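Local coordinates for PspGI restriction endonuclease (Pyrococcus sp. GI-H, PDB 3BM3), which acts as a type II restriction endonuclease that probably cleaves DNA at specific sites, and is held here on its substrate DNA, at residues E25-E30 and E60-E65; P18-I23 and F104-T109; D38-K43 and T109-K114. The protein carries 2 engineered substitutions. One frame throughout, in Å; residues are numbered along the deposited sequence. Where two conformers were deposited one is given.

Following the chain from its N terminus, P18-I23 comes first and opens the widest span: it waits for F104-T109, and interaction 2 closes that loop. Within it, E25-E30 turns back on E60-E65, so interaction 1 is wholly enclosed by interaction 2. Interaction 3 starts from D38-K43, between the two segments of interaction 1, and ends at T109-K114, so it crosses both others. Helix 20-31 thus meets helix 52-80 in interaction 1 and helix 85-115 in interaction 2, while the loop after helix 33-38 reaches further down helix 85-115. A salt bridge from E25 to K110 joins interactions 1 and 3; interactions 2 and 3 share T109.

Interaction 1 of 3, residues E25-E30 and E60-E65; sequences EEAITE and EEKAFE. With nucleotides of chain A.
K62 leaves its helix with CG anti to the backbone N (chi1 -169°), then bends at chi2 (58°) and again at chi3, which lays its aliphatic part over A27 and carries its end across the side chain of E30. E30, extended beyond CG, meets it at about a right angle. K62 CG lies 4.0 Å from A27 CB, and K62 CE comes within 3.6 Å of E30 OE2. Beside this pair A27 CB presses on the backbone of the other helix, 3.8 Å from A63 N, and its methyl also meets that of A63. With two alanines here, the A27 and A63 CA atoms approach to 5.3 Å and the local axes to 8.6 Å, at 117° between their directions.

The ammonium of K62 is used within its own helix: NZ forms a salt bridge with E65 OE1 (3.2 Å), on its syn lone pair, with a weak second bond to OE2. E30 OE2 stays 4.6 Å from K62 NZ, too far to bond but probably near enough to be influenced by its charge. E26, one turn before E30, is tied to Y70 of helix 52-80.

On another side of helix 52-80, F64 lays one ring face against the adenine of DA6 of chain A, the two planes nearly parallel and N9 of DA6 over the outer part of the ring; F64 CD1 is 3.4 Å from C4 of DA6. Replacing F64 with an alanine would probably leave that face of the base without its flat cover and the nucleotide freer to turn. In a complex known for base flipping, this cover is consistent with a role in holding the base.

Chemically, then, the helices join through alanine methyls packed on backbone and on the aliphatic part of K62, whose charge probably eases the proximity of the E30 and E65 carboxylates.

Interaction 2 of 3, residues P18-I23 and F104-T109; sequences PPTNEI and FEIIFT
Just after P19 at the N-cap, T20, the first residue of helix 20-31, meets I106 through its methyl: T20 CG2 sits 3.8 Å from I106 CD1. CG2 is anti to the T20 backbone N, which turns the methyl rather than the hydroxyl onto the isoleucine. N21 follows and offers I106 its main chain more than its side chain, with N21 N 3.8 Å from I106 CD1 and N21 CB 4.1 Å away; its amide leads away. A single methyl therefore rests on the first turn of the helix. I106 gets it there with an extended chain (chi2 167°). Further along, I23 turns elsewhere, packing on I66 and R99, while its backbone N closes the first turn onto P19 O at 3.1 Å.

On helix 85-115, T109 OG1 donates to I106 O at 2.6 Å, in the carbonyl plane and on a lone pair, so the threonine hydroxyl is satisfied by its own helix. E105 packs on a DNA sugar. F104 stacks with F192, and F108 meets F139 and F250. Helix 85-115 thus lies between the N-terminal helix and the mixed-sheet core, a helix-on-sheet arrangement in keeping with the PD-(D/E)XK nuclease fold.

Interaction 3 of 3, residues D38-K43 and T109-K114; sequences DRLFEK and TKLLNK
L40 lies alongside K114, the two side chains running side by side but antiparallel, with L40 CD2 4.1 Å from K114 CG. The same methyl also reaches L111, its CD2 standing 4.4 Å from L111 CD2, so one leucine branch spans a turn of helix 85-115. The L40 torsions fall away from staggered values (chi1 -136°), and the exact placing of its methyls is best read with some caution.

K114 does the rest. Its CG is anti to the backbone N, a bend at chi2 (62°) brings the chain to D38, and another at chi4 directs NZ. K114 CE comes to 3.9 Å from D38 N and 4.0 Å from D38 OD1, the aspartate crossing it at about a right angle. The charged ends do not meet, since D38 OD1 is 4.8 Å from K114 NZ; the ammonium instead makes a weak hydrogen bond to L37 O. K114 was modelled in two conformers, so its position is uncertain and any attraction to D38 is probably weak.

The loop that presents L40 is held by bonds of its own and by backbone bonds from F41 and E42 to I50. R39 to E42 forms a type II turn, with E42 N bonded to R39 O, and F41 takes the positive phi of its third position. R39 NH1 makes a salt bridge with E42 OE1 (2.9 Å), and R39 NH2 points almost straight (178°) at K43 O; R39 was modelled twice, so these two bonds are less certain.

Around this, L40 and L111 both touch P52 at the start of helix 52-80, and L40 also meets I55. L111 and L112 lean on F250 of helix 249-259, and L112 reaches F139 on strand 139-141, so the loop packs on one side of helix 85-115 and the nuclease core on another.

Interaction 1 of 3, residues E25-E30 and E60-E65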
loop_
_atom_site.group_PDB
_atom_site.type_symbol
_atom_site.label_atom_id
_atom_site.label_comp_id
_atom_site.label_asym_id
_atom_site.label_seq_id
_atom_site.Cartn_x
_atom_site.Cartn_y
_atom_site.Cartn_z
ATOM N N GLU C 25 26.878 -1.059 -1.159
ATOM C CA GLU C 25 28.309 -0.693 -1.329
ATOM C C GLU C 25 29.098 -1.870 -1.871
ATOM O O GLU C 25 29.933 -1.698 -2.756
ATOM C CB GLU C 25 28.927 -0.161 -0.042
ATOM C CG GLU C 25 28.389 1.205 0.432
ATOM C CD GLU C 25 28.527 2.338 -0.616
ATOM O OE1 GLU C 25 29.495 2.331 -1.415
ATOM O OE2 GLU C 25 27.654 3.238 -0.633
ATOM N N GLU C 26 28.820 -3.069 -1.365
ATOM C CA GLU C 26 29.466 -4.272 -1.861
ATOM C C GLU C 26 29.193 -4.458 -3.351
ATOM O O GLU C 26 30.111 -4.753 -4.139
ATOM C CB GLU C 26 28.978 -5.481 -1.096
ATOM C CG GLU C 26 29.672 -6.738 -1.464
ATOM C CD GLU C 26 29.456 -7.828 -0.431
ATOM O OE1 GLU C 26 28.744 -7.584 0.601
ATOM O OE2 GLU C 26 30.014 -8.922 -0.678
ATOM N N ALA C 27 27.932 -4.279 -3.723
ATOM C CA ALA C 27 27.496 -4.399 -5.109
ATOM C C ALA C 27 28.178 -3.344 -5.971
ATOM O O ALA C 27 28.581 -3.641 -7.078
ATOM C CB ALA C 27 25.988 -4.253 -5.227
ATOM N N ILE C 28 28.225 -2.110 -5.473
ATOM C CA ILE C 28 28.889 -1.012 -6.196
ATOM C C ILE C 28 30.333 -1.393 -6.525
ATOM O O ILE C 28 30.812 -1.184 -7.662
ATOM C CB ILE C 28 28.836 0.287 -5.397
ATOM C CG1 ILE C 28 27.430 0.889 -5.491
ATOM C CG2 ILE C 28 29.926 1.263 -5.871
ATOM C CD1 ILE C 28 27.141 1.989 -4.516
ATOM N N THR C 29 31.026 -1.943 -5.535
ATOM C CA THR C 29 32.413 -2.364 -5.704
ATOM C C THR C 29 32.501 -3.470 -6.747
ATOM O O THR C 29 33.239 -3.361 -7.734
ATOM C CB THR C 29 32.994 -2.836 -4.373
ATOM O OG1 THR C 29 33.029 -1.716 -3.486
ATOM C CG2 THR C 29 34.406 -3.372 -4.551
ATOM N N GLU C 30 31.705 -4.508 -6.537
ATOM C CA GLU C 30 31.682 -5.660 -7.422
ATOM C C GLU C 30 31.403 -5.325 -8.877
ATOM O O GLU C 30 32.093 -5.843 -9.762
ATOM C CB GLU C 30 30.711 -6.717 -6.899
ATOM C CG GLU C 30 31.263 -7.374 -5.638
ATOM C CD GLU C 30 30.394 -8.495 -5.103
ATOM O OE1 GLU C 30 30.639 -8.922 -3.941
ATOM O OE2 GLU C 30 29.504 -8.978 -5.837
ATOM N N GLU C 60 20.624 -2.837 -8.425
ATOM C CA GLU C 60 19.557 -3.438 -7.670
ATOM C C GLU C 60 19.663 -4.969 -7.715
ATOM O O GLU C 60 19.615 -5.639 -6.688
ATOM C CB GLU C 60 18.230 -2.945 -8.223
ATOM C CG GLU C 60 17.093 -3.202 -7.340
ATOM C CD GLU C 60 16.461 -4.537 -7.594
ATOM O OE1 GLU C 60 16.867 -5.247 -8.538
ATOM O OE2 GLU C 60 15.553 -4.856 -6.834
ATOM N N GLU C 61 19.858 -5.505 -8.915
ATOM C CA GLU C 61 19.899 -6.953 -9.114
ATOM C C GLU C 61 21.097 -7.557 -8.388
ATOM O O GLU C 61 20.967 -8.576 -7.700
ATOM C CB GLU C 61 19.933 -7.286 -10.610
ATOM C CG GLU C 61 18.633 -6.991 -11.284
ATOM C CD GLU C 61 18.682 -7.018 -12.787
ATOM O OE1 GLU C 61 19.780 -6.872 -13.392
ATOM O OE2 GLU C 61 17.588 -7.190 -13.371
ATOM N N LYS C 62 22.255 -6.916 -8.493
ATOM C CA LYS C 62 23.463 -7.408 -7.849
ATOM C C LYS C 62 23.340 -7.374 -6.341
ATOM O O LYS C 62 23.695 -8.355 -5.668
ATOM C CB LYS C 62 24.703 -6.634 -8.292
ATOM C CG LYS C 62 25.993 -7.268 -7.855
ATOM C CD LYS C 62 26.096 -8.717 -8.415
ATOM C CE LYS C 62 27.470 -9.149 -8.843
ATOM N NZ LYS C 62 27.348 -10.385 -9.688
ATOM N N ALA C 63 22.796 -6.279 -5.809
ATOM C CA ALA C 63 22.586 -6.156 -4.354
ATOM C C ALA C 63 21.641 -7.247 -3.914
ATOM O O ALA C 63 21.850 -7.842 -2.867
ATOM C CB ALA C 63 22.008 -4.806 -4.017
ATOM N N PHE C 64 20.621 -7.523 -4.716
ATOM C CA PHE C 64 19.652 -8.613 -4.374
ATOM C C PHE C 64 20.361 -9.969 -4.348
ATOM O O PHE C 64 20.194 -10.773 -3.436
ATOM C CB PHE C 64 18.504 -8.630 -5.347
ATOM C CG PHE C 64 17.388 -9.566 -4.970
ATOM C CD1 PHE C 64 17.157 -9.913 -3.650
ATOM C CD2 PHE C 64 16.505 -10.025 -5.933
ATOM C CE1 PHE C 64 16.141 -10.747 -3.298
ATOM C CE2 PHE C 64 15.448 -10.864 -5.576
ATOM C CZ PHE C 64 15.272 -11.215 -4.232
ATOM N N GLU C 65 21.185 -10.219 -5.343
ATOM C CA GLU C 65 21.948 -11.450 -5.361
ATOM C C GLU C 65 22.844 -11.601 -4.120
ATOM O O GLU C 65 22.907 -12.681 -3.512
ATOM C CB GLU C 65 22.763 -11.542 -6.655
ATOM C CG GLU C 65 23.895 -12.492 -6.624
ATOM C CD GLU C 65 24.967 -12.082 -7.626
ATOM O OE1 GLU C 65 24.588 -11.595 -8.719
ATOM O OE2 GLU C 65 26.169 -12.219 -7.281
ATOM P P DA A 6 8.832 -5.351 -4.309
ATOM O OP1 DA A 6 8.833 -4.165 -5.212
ATOM O OP2 DA A 6 8.667 -6.709 -4.895
ATOM O "O5'" DA A 6 10.184 -5.276 -3.477
ATOM C "C5'" DA A 6 10.614 -6.387 -2.707
ATOM C "C4'" DA A 6 11.491 -7.267 -3.558
ATOM O "O4'" DA A 6 12.782 -6.651 -3.782
ATOM C "C3'" DA A 6 11.775 -8.641 -2.954
ATOM O "O3'" DA A 6 11.484 -9.621 -3.943
ATOM C "C2'" DA A 6 13.261 -8.602 -2.645
ATOM C "C1'" DA A 6 13.762 -7.669 -3.722
ATOM N N9 DA A 6 15.059 -7.042 -3.469
ATOM C C8 DA A 6 15.773 -6.290 -4.365
ATOM N N7 DA A 6 16.917 -5.856 -3.900
ATOM C C5 DA A 6 16.960 -6.351 -2.606
ATOM C C6 DA A 6 17.923 -6.243 -1.592
ATOM N N6 DA A 6 19.069 -5.570 -1.731
ATOM N N1 DA A 6 17.670 -6.859 -0.417
ATOM C C2 DA A 6 16.520 -7.535 -0.285
ATOM N N3 DA A 6 15.537 -7.708 -1.166
ATOM C C4 DA A 6 15.821 -7.083 -2.323
#

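Interaction 2 of 3, residues P18-I23 and F104-T109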
loop_
_atom_site.group_PDB
_atom_site.type_symbol
_atom_site.label_atom_id
_atom_site.label_comp_id
_atom_site.label_asym_id
_atom_site.label_seq_id
_atom_site.Cartn_x
_atom_site.Cartn_y
_atom_site.Cartn_z
ATOM N N PRO C 18 23.807 -8.373 6.743
ATOM C CA PRO C 18 24.323 -7.024 6.662
ATOM C C PRO C 18 23.298 -6.029 6.122
ATOM O O PRO C 18 22.444 -6.406 5.314
ATOM C CB PRO C 18 25.484 -7.177 5.689
ATOM C CG PRO C 18 25.994 -8.544 5.979
ATOM C CD PRO C 18 24.755 -9.350 6.181
ATOM N N PRO C 19 23.338 -4.793 6.616
ATOM C CA PRO C 19 22.305 -3.849 6.170
ATOM C C PRO C 19 22.400 -3.511 4.692
ATOM O O PRO C 19 23.442 -3.668 4.065
ATOM C CB PRO C 19 22.556 -2.614 7.010
ATOM C CG PRO C 19 23.919 -2.765 7.550
ATOM C CD PRO C 19 24.239 -4.201 7.611
ATOM N N THR C 20 21.286 -3.063 4.147
ATOM C CA THR C 20 21.188 -2.800 2.726
ATOM C C THR C 20 22.282 -1.841 2.250
ATOM O O THR C 20 22.852 -2.056 1.195
ATOM C CB THR C 20 19.801 -2.237 2.366
ATOM O OG1 THR C 20 18.821 -3.175 2.760
ATOM C CG2 THR C 20 19.661 -1.995 0.878
ATOM N N ASN C 21 22.565 -0.806 3.020
ATOM C CA ASN C 21 23.602 0.154 2.617
ATOM C C ASN C 21 24.927 -0.563 2.376
ATOM O O ASN C 21 25.612 -0.318 1.373
ATOM C CB ASN C 21 23.720 1.305 3.631
ATOM C CG ASN C 21 24.246 0.872 5.001
ATOM O OD1 ASN C 21 23.927 -0.192 5.526
ATOM N ND2 ASN C 21 25.057 1.727 5.592
ATOM N N GLU C 22 25.278 -1.488 3.270
ATOM C CA GLU C 22 26.519 -2.241 3.126
ATOM C C GLU C 22 26.501 -3.142 1.906
ATOM O O GLU C 22 27.497 -3.241 1.180
ATOM C CB GLU C 22 26.816 -3.037 4.405
ATOM C CG GLU C 22 27.056 -2.109 5.585
ATOM C CD GLU C 22 27.372 -2.797 6.892
ATOM O OE1 GLU C 22 27.644 -4.026 6.900
ATOM O OE2 GLU C 22 27.354 -2.072 7.924
ATOM N N ILE C 23 25.358 -3.775 1.667
ATOM C CA ILE C 23 25.209 -4.652 0.536
ATOM C C ILE C 23 25.284 -3.859 -0.755
ATOM O O ILE C 23 25.908 -4.300 -1.706
ATOM C CB ILE C 23 23.900 -5.448 0.621
ATOM C CG1 ILE C 23 23.954 -6.390 1.849
ATOM C CG2 ILE C 23 23.669 -6.217 -0.648
ATOM C CD1 ILE C 23 22.699 -7.230 2.050
ATOM N N PHE C 104 16.355 0.422 -3.475
ATOM C CA PHE C 104 16.049 1.294 -4.588
ATOM C C PHE C 104 16.276 2.770 -4.212
ATOM O O PHE C 104 16.898 3.524 -4.944
ATOM C CB PHE C 104 14.644 1.043 -5.097
ATOM C CG PHE C 104 14.277 1.876 -6.261
ATOM C CD1 PHE C 104 15.103 1.923 -7.372
ATOM C CD2 PHE C 104 13.127 2.625 -6.251
ATOM C CE1 PHE C 104 14.741 2.706 -8.480
ATOM C CE2 PHE C 104 12.776 3.405 -7.369
ATOM C CZ PHE C 104 13.609 3.437 -8.466
ATOM N N GLU C 105 15.896 3.119 -2.990
ATOM C CA GLU C 105 16.056 4.462 -2.497
ATOM C C GLU C 105 17.528 4.790 -2.365
ATOM O O GLU C 105 17.974 5.864 -2.758
ATOM C CB GLU C 105 15.291 4.627 -1.189
ATOM C CG GLU C 105 13.784 4.474 -1.497
ATOM C CD GLU C 105 12.794 4.587 -0.340
ATOM O OE1 GLU C 105 12.968 5.472 0.530
ATOM O OE2 GLU C 105 11.774 3.838 -0.383
ATOM N N ILE C 106 18.323 3.838 -1.877
ATOM C CA ILE C 106 19.768 4.076 -1.811
ATOM C C ILE C 106 20.411 4.282 -3.179
ATOM O O ILE C 106 21.199 5.203 -3.382
ATOM C CB ILE C 106 20.487 2.960 -1.072
ATOM C CG1 ILE C 106 20.027 2.968 0.392
ATOM C CG2 ILE C 106 22.001 3.137 -1.221
ATOM C CD1 ILE C 106 20.413 1.740 1.204
ATOM N N ILE C 107 20.055 3.409 -4.104
ATOM C CA ILE C 107 20.518 3.503 -5.467
ATOM C C ILE C 107 20.173 4.871 -6.046
ATOM O O ILE C 107 21.017 5.530 -6.642
ATOM C CB ILE C 107 19.907 2.353 -6.260
ATOM C CG1 ILE C 107 20.554 1.043 -5.763
ATOM C CG2 ILE C 107 20.125 2.567 -7.738
ATOM C CD1 ILE C 107 19.873 -0.213 -6.341
ATOM N N PHE C 108 18.946 5.323 -5.811
ATOM C CA PHE C 108 18.509 6.622 -6.267
ATOM C C PHE C 108 19.444 7.706 -5.724
ATOM O O PHE C 108 19.857 8.597 -6.485
ATOM C CB PHE C 108 17.061 6.871 -5.854
ATOM C CG PHE C 108 16.420 8.010 -6.582
ATOM C CD1 PHE C 108 15.899 7.815 -7.849
ATOM C CD2 PHE C 108 16.328 9.282 -6.004
ATOM C CE1 PHE C 108 15.309 8.873 -8.531
ATOM C CE2 PHE C 108 15.722 10.321 -6.686
ATOM C CZ PHE C 108 15.215 10.095 -7.937
ATOM N N THR C 109 19.803 7.635 -4.437
ATOM C CA THR C 109 20.705 8.630 -3.849
ATOM C C THR C 109 22.080 8.627 -4.496
ATOM O O THR C 109 22.709 9.654 -4.631
ATOM C CB THR C 109 20.845 8.505 -2.309
ATOM O OG1 THR C 109 21.589 7.338 -1.968
ATOM C CG2 THR C 109 19.500 8.395 -1.686
#

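Interaction 3 of 3, residues D38-K43 and T109-K114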
loop_
_atom_site.group_PDB
_atom_site.type_symbol
_atom_site.label_atom_id
_atom_site.label_comp_id
_atom_site.label_asym_id
_atom_site.label_seq_id
_atom_site.Cartn_x
_atom_site.Cartn_y
_atom_site.Cartn_z
ATOM N N ASP C 38 30.805 7.162 -14.165
ATOM C CA ASP C 38 31.735 8.012 -14.933
ATOM C C ASP C 38 31.424 8.030 -16.431
ATOM O O ASP C 38 31.825 8.955 -17.143
ATOM C CB ASP C 38 33.171 7.513 -14.811
ATOM C CG ASP C 38 33.746 7.678 -13.435
ATOM O OD1 ASP C 38 33.204 8.467 -12.634
ATOM O OD2 ASP C 38 34.737 6.980 -13.157
ATOM N N ARG C 39 30.739 6.988 -16.891
ATOM C CA ARG C 39 30.427 6.793 -18.298
ATOM C C ARG C 39 28.934 7.007 -18.585
ATOM O O ARG C 39 28.423 6.559 -19.604
ATOM C CB ARG C 39 30.846 5.383 -18.697
ATOM C CG ARG C 39 32.362 5.149 -18.594
ATOM C CD ARG C 39 32.840 4.064 -19.551
ATOM N NE ARG C 39 32.302 4.256 -20.900
ATOM C CZ ARG C 39 32.670 5.223 -21.740
ATOM N NH1 ARG C 39 33.608 6.106 -21.405
ATOM N NH2 ARG C 39 32.108 5.301 -22.938
ATOM N N LEU C 40 28.250 7.708 -17.690
ATOM C CA LEU C 40 26.796 7.910 -17.796
ATOM C C LEU C 40 26.454 8.583 -19.138
ATOM O O LEU C 40 27.109 9.560 -19.531
ATOM C CB LEU C 40 26.303 8.780 -16.639
ATOM C CG LEU C 40 25.022 8.438 -15.864
ATOM C CD1 LEU C 40 24.417 7.082 -16.104
ATOM C CD2 LEU C 40 25.260 8.716 -14.382
ATOM N N PHE C 41 25.468 8.002 -19.823
ATOM C CA PHE C 41 24.914 8.482 -21.102
ATOM C C PHE C 41 25.845 8.259 -22.287
ATOM O O PHE C 41 25.586 8.742 -23.401
ATOM C CB PHE C 41 24.463 9.933 -20.995
ATOM C CG PHE C 41 23.441 10.143 -19.967
ATOM C CD1 PHE C 41 22.224 9.476 -20.057
ATOM C CD2 PHE C 41 23.674 10.985 -18.897
ATOM C CE1 PHE C 41 21.255 9.674 -19.117
ATOM C CE2 PHE C 41 22.704 11.175 -17.943
ATOM C CZ PHE C 41 21.501 10.519 -18.038
ATOM N N GLU C 42 26.902 7.492 -22.043
ATOM C CA GLU C 42 27.823 7.083 -23.076
ATOM C C GLU C 42 27.548 5.606 -23.360
ATOM O O GLU C 42 26.930 4.913 -22.556
ATOM C CB GLU C 42 29.260 7.360 -22.613
ATOM C CG GLU C 42 29.479 8.856 -22.296
ATOM C CD GLU C 42 30.782 9.175 -21.581
ATOM O OE1 GLU C 42 31.729 8.348 -21.619
ATOM O OE2 GLU C 42 30.860 10.279 -20.983
ATOM N N LYS C 43 27.966 5.126 -24.525
ATOM C CA LYS C 43 27.813 3.708 -24.858
ATOM C C LYS C 43 28.795 2.860 -24.051
ATOM O O LYS C 43 29.924 3.283 -23.810
ATOM C CB LYS C 43 28.012 3.479 -26.365
ATOM C CG LYS C 43 26.931 4.136 -27.236
ATOM C CD LYS C 43 26.720 3.383 -28.550
ATOM C CE LYS C 43 25.457 3.864 -29.310
ATOM N NZ LYS C 43 24.198 3.617 -28.543
ATOM N N THR C 109 19.803 7.635 -4.437
ATOM C CA THR C 109 20.705 8.630 -3.849
ATOM C C THR C 109 22.080 8.627 -4.496
ATOM O O THR C 109 22.709 9.654 -4.631
ATOM C CB THR C 109 20.845 8.505 -2.309
ATOM O OG1 THR C 109 21.589 7.338 -1.968
ATOM C CG2 THR C 109 19.500 8.395 -1.686
ATOM N N LYS C 110 22.556 7.450 -4.859
ATOM C CA LYS C 110 23.853 7.340 -5.497
ATOM C C LYS C 110 23.850 8.106 -6.800
ATOM O O LYS C 110 24.851 8.761 -7.160
ATOM C CB LYS C 110 24.168 5.868 -5.734
ATOM C CG LYS C 110 24.297 5.067 -4.469
ATOM C CD LYS C 110 25.290 5.703 -3.474
ATOM C CE LYS C 110 25.542 4.821 -2.271
ATOM N NZ LYS C 110 26.216 5.586 -1.147
ATOM N N LEU C 111 22.734 7.989 -7.517
ATOM C CA LEU C 111 22.554 8.737 -8.779
ATOM C C LEU C 111 22.432 10.231 -8.520
ATOM O O LEU C 111 23.092 11.021 -9.162
ATOM C CB LEU C 111 21.365 8.229 -9.558
ATOM C CG LEU C 111 21.611 6.837 -10.166
ATOM C CD1 LEU C 111 20.308 6.104 -10.475
ATOM C CD2 LEU C 111 22.478 6.959 -11.425
ATOM N N LEU C 112 21.647 10.605 -7.504
ATOM C CA LEU C 112 21.553 12.006 -7.128
ATOM C C LEU C 112 22.949 12.593 -6.857
ATOM O O LEU C 112 23.300 13.654 -7.341
ATOM C CB LEU C 112 20.652 12.175 -5.910
ATOM C CG LEU C 112 19.151 11.911 -6.181
ATOM C CD1 LEU C 112 18.406 12.078 -4.864
ATOM C CD2 LEU C 112 18.512 12.806 -7.287
ATOM N N ASN C 113 23.747 11.877 -6.088
ATOM C CA ASN C 113 25.073 12.346 -5.709
ATOM C C ASN C 113 25.925 12.589 -6.922
ATOM O O ASN C 113 26.610 13.607 -7.017
ATOM C CB ASN C 113 25.769 11.333 -4.814
ATOM C CG ASN C 113 25.178 11.293 -3.438
ATOM O OD1 ASN C 113 24.425 12.186 -3.054
ATOM N ND2 ASN C 113 25.522 10.271 -2.684
ATOM N N LYS C 114 25.867 11.649 -7.860
ATOM C CA LYS C 114 26.673 11.714 -9.068
ATOM C C LYS C 114 26.374 12.985 -9.851
ATOM O O LYS C 114 27.293 13.618 -10.366
ATOM C CB LYS C 114 26.451 10.476 -9.947
ATOM C CG LYS C 114 27.321 10.447 -11.224
ATOM C CD LYS C 114 28.810 10.414 -10.874
ATOM C CE LYS C 114 29.717 10.296 -12.103
ATOM N NZ LYS C 114 29.380 11.296 -13.152
#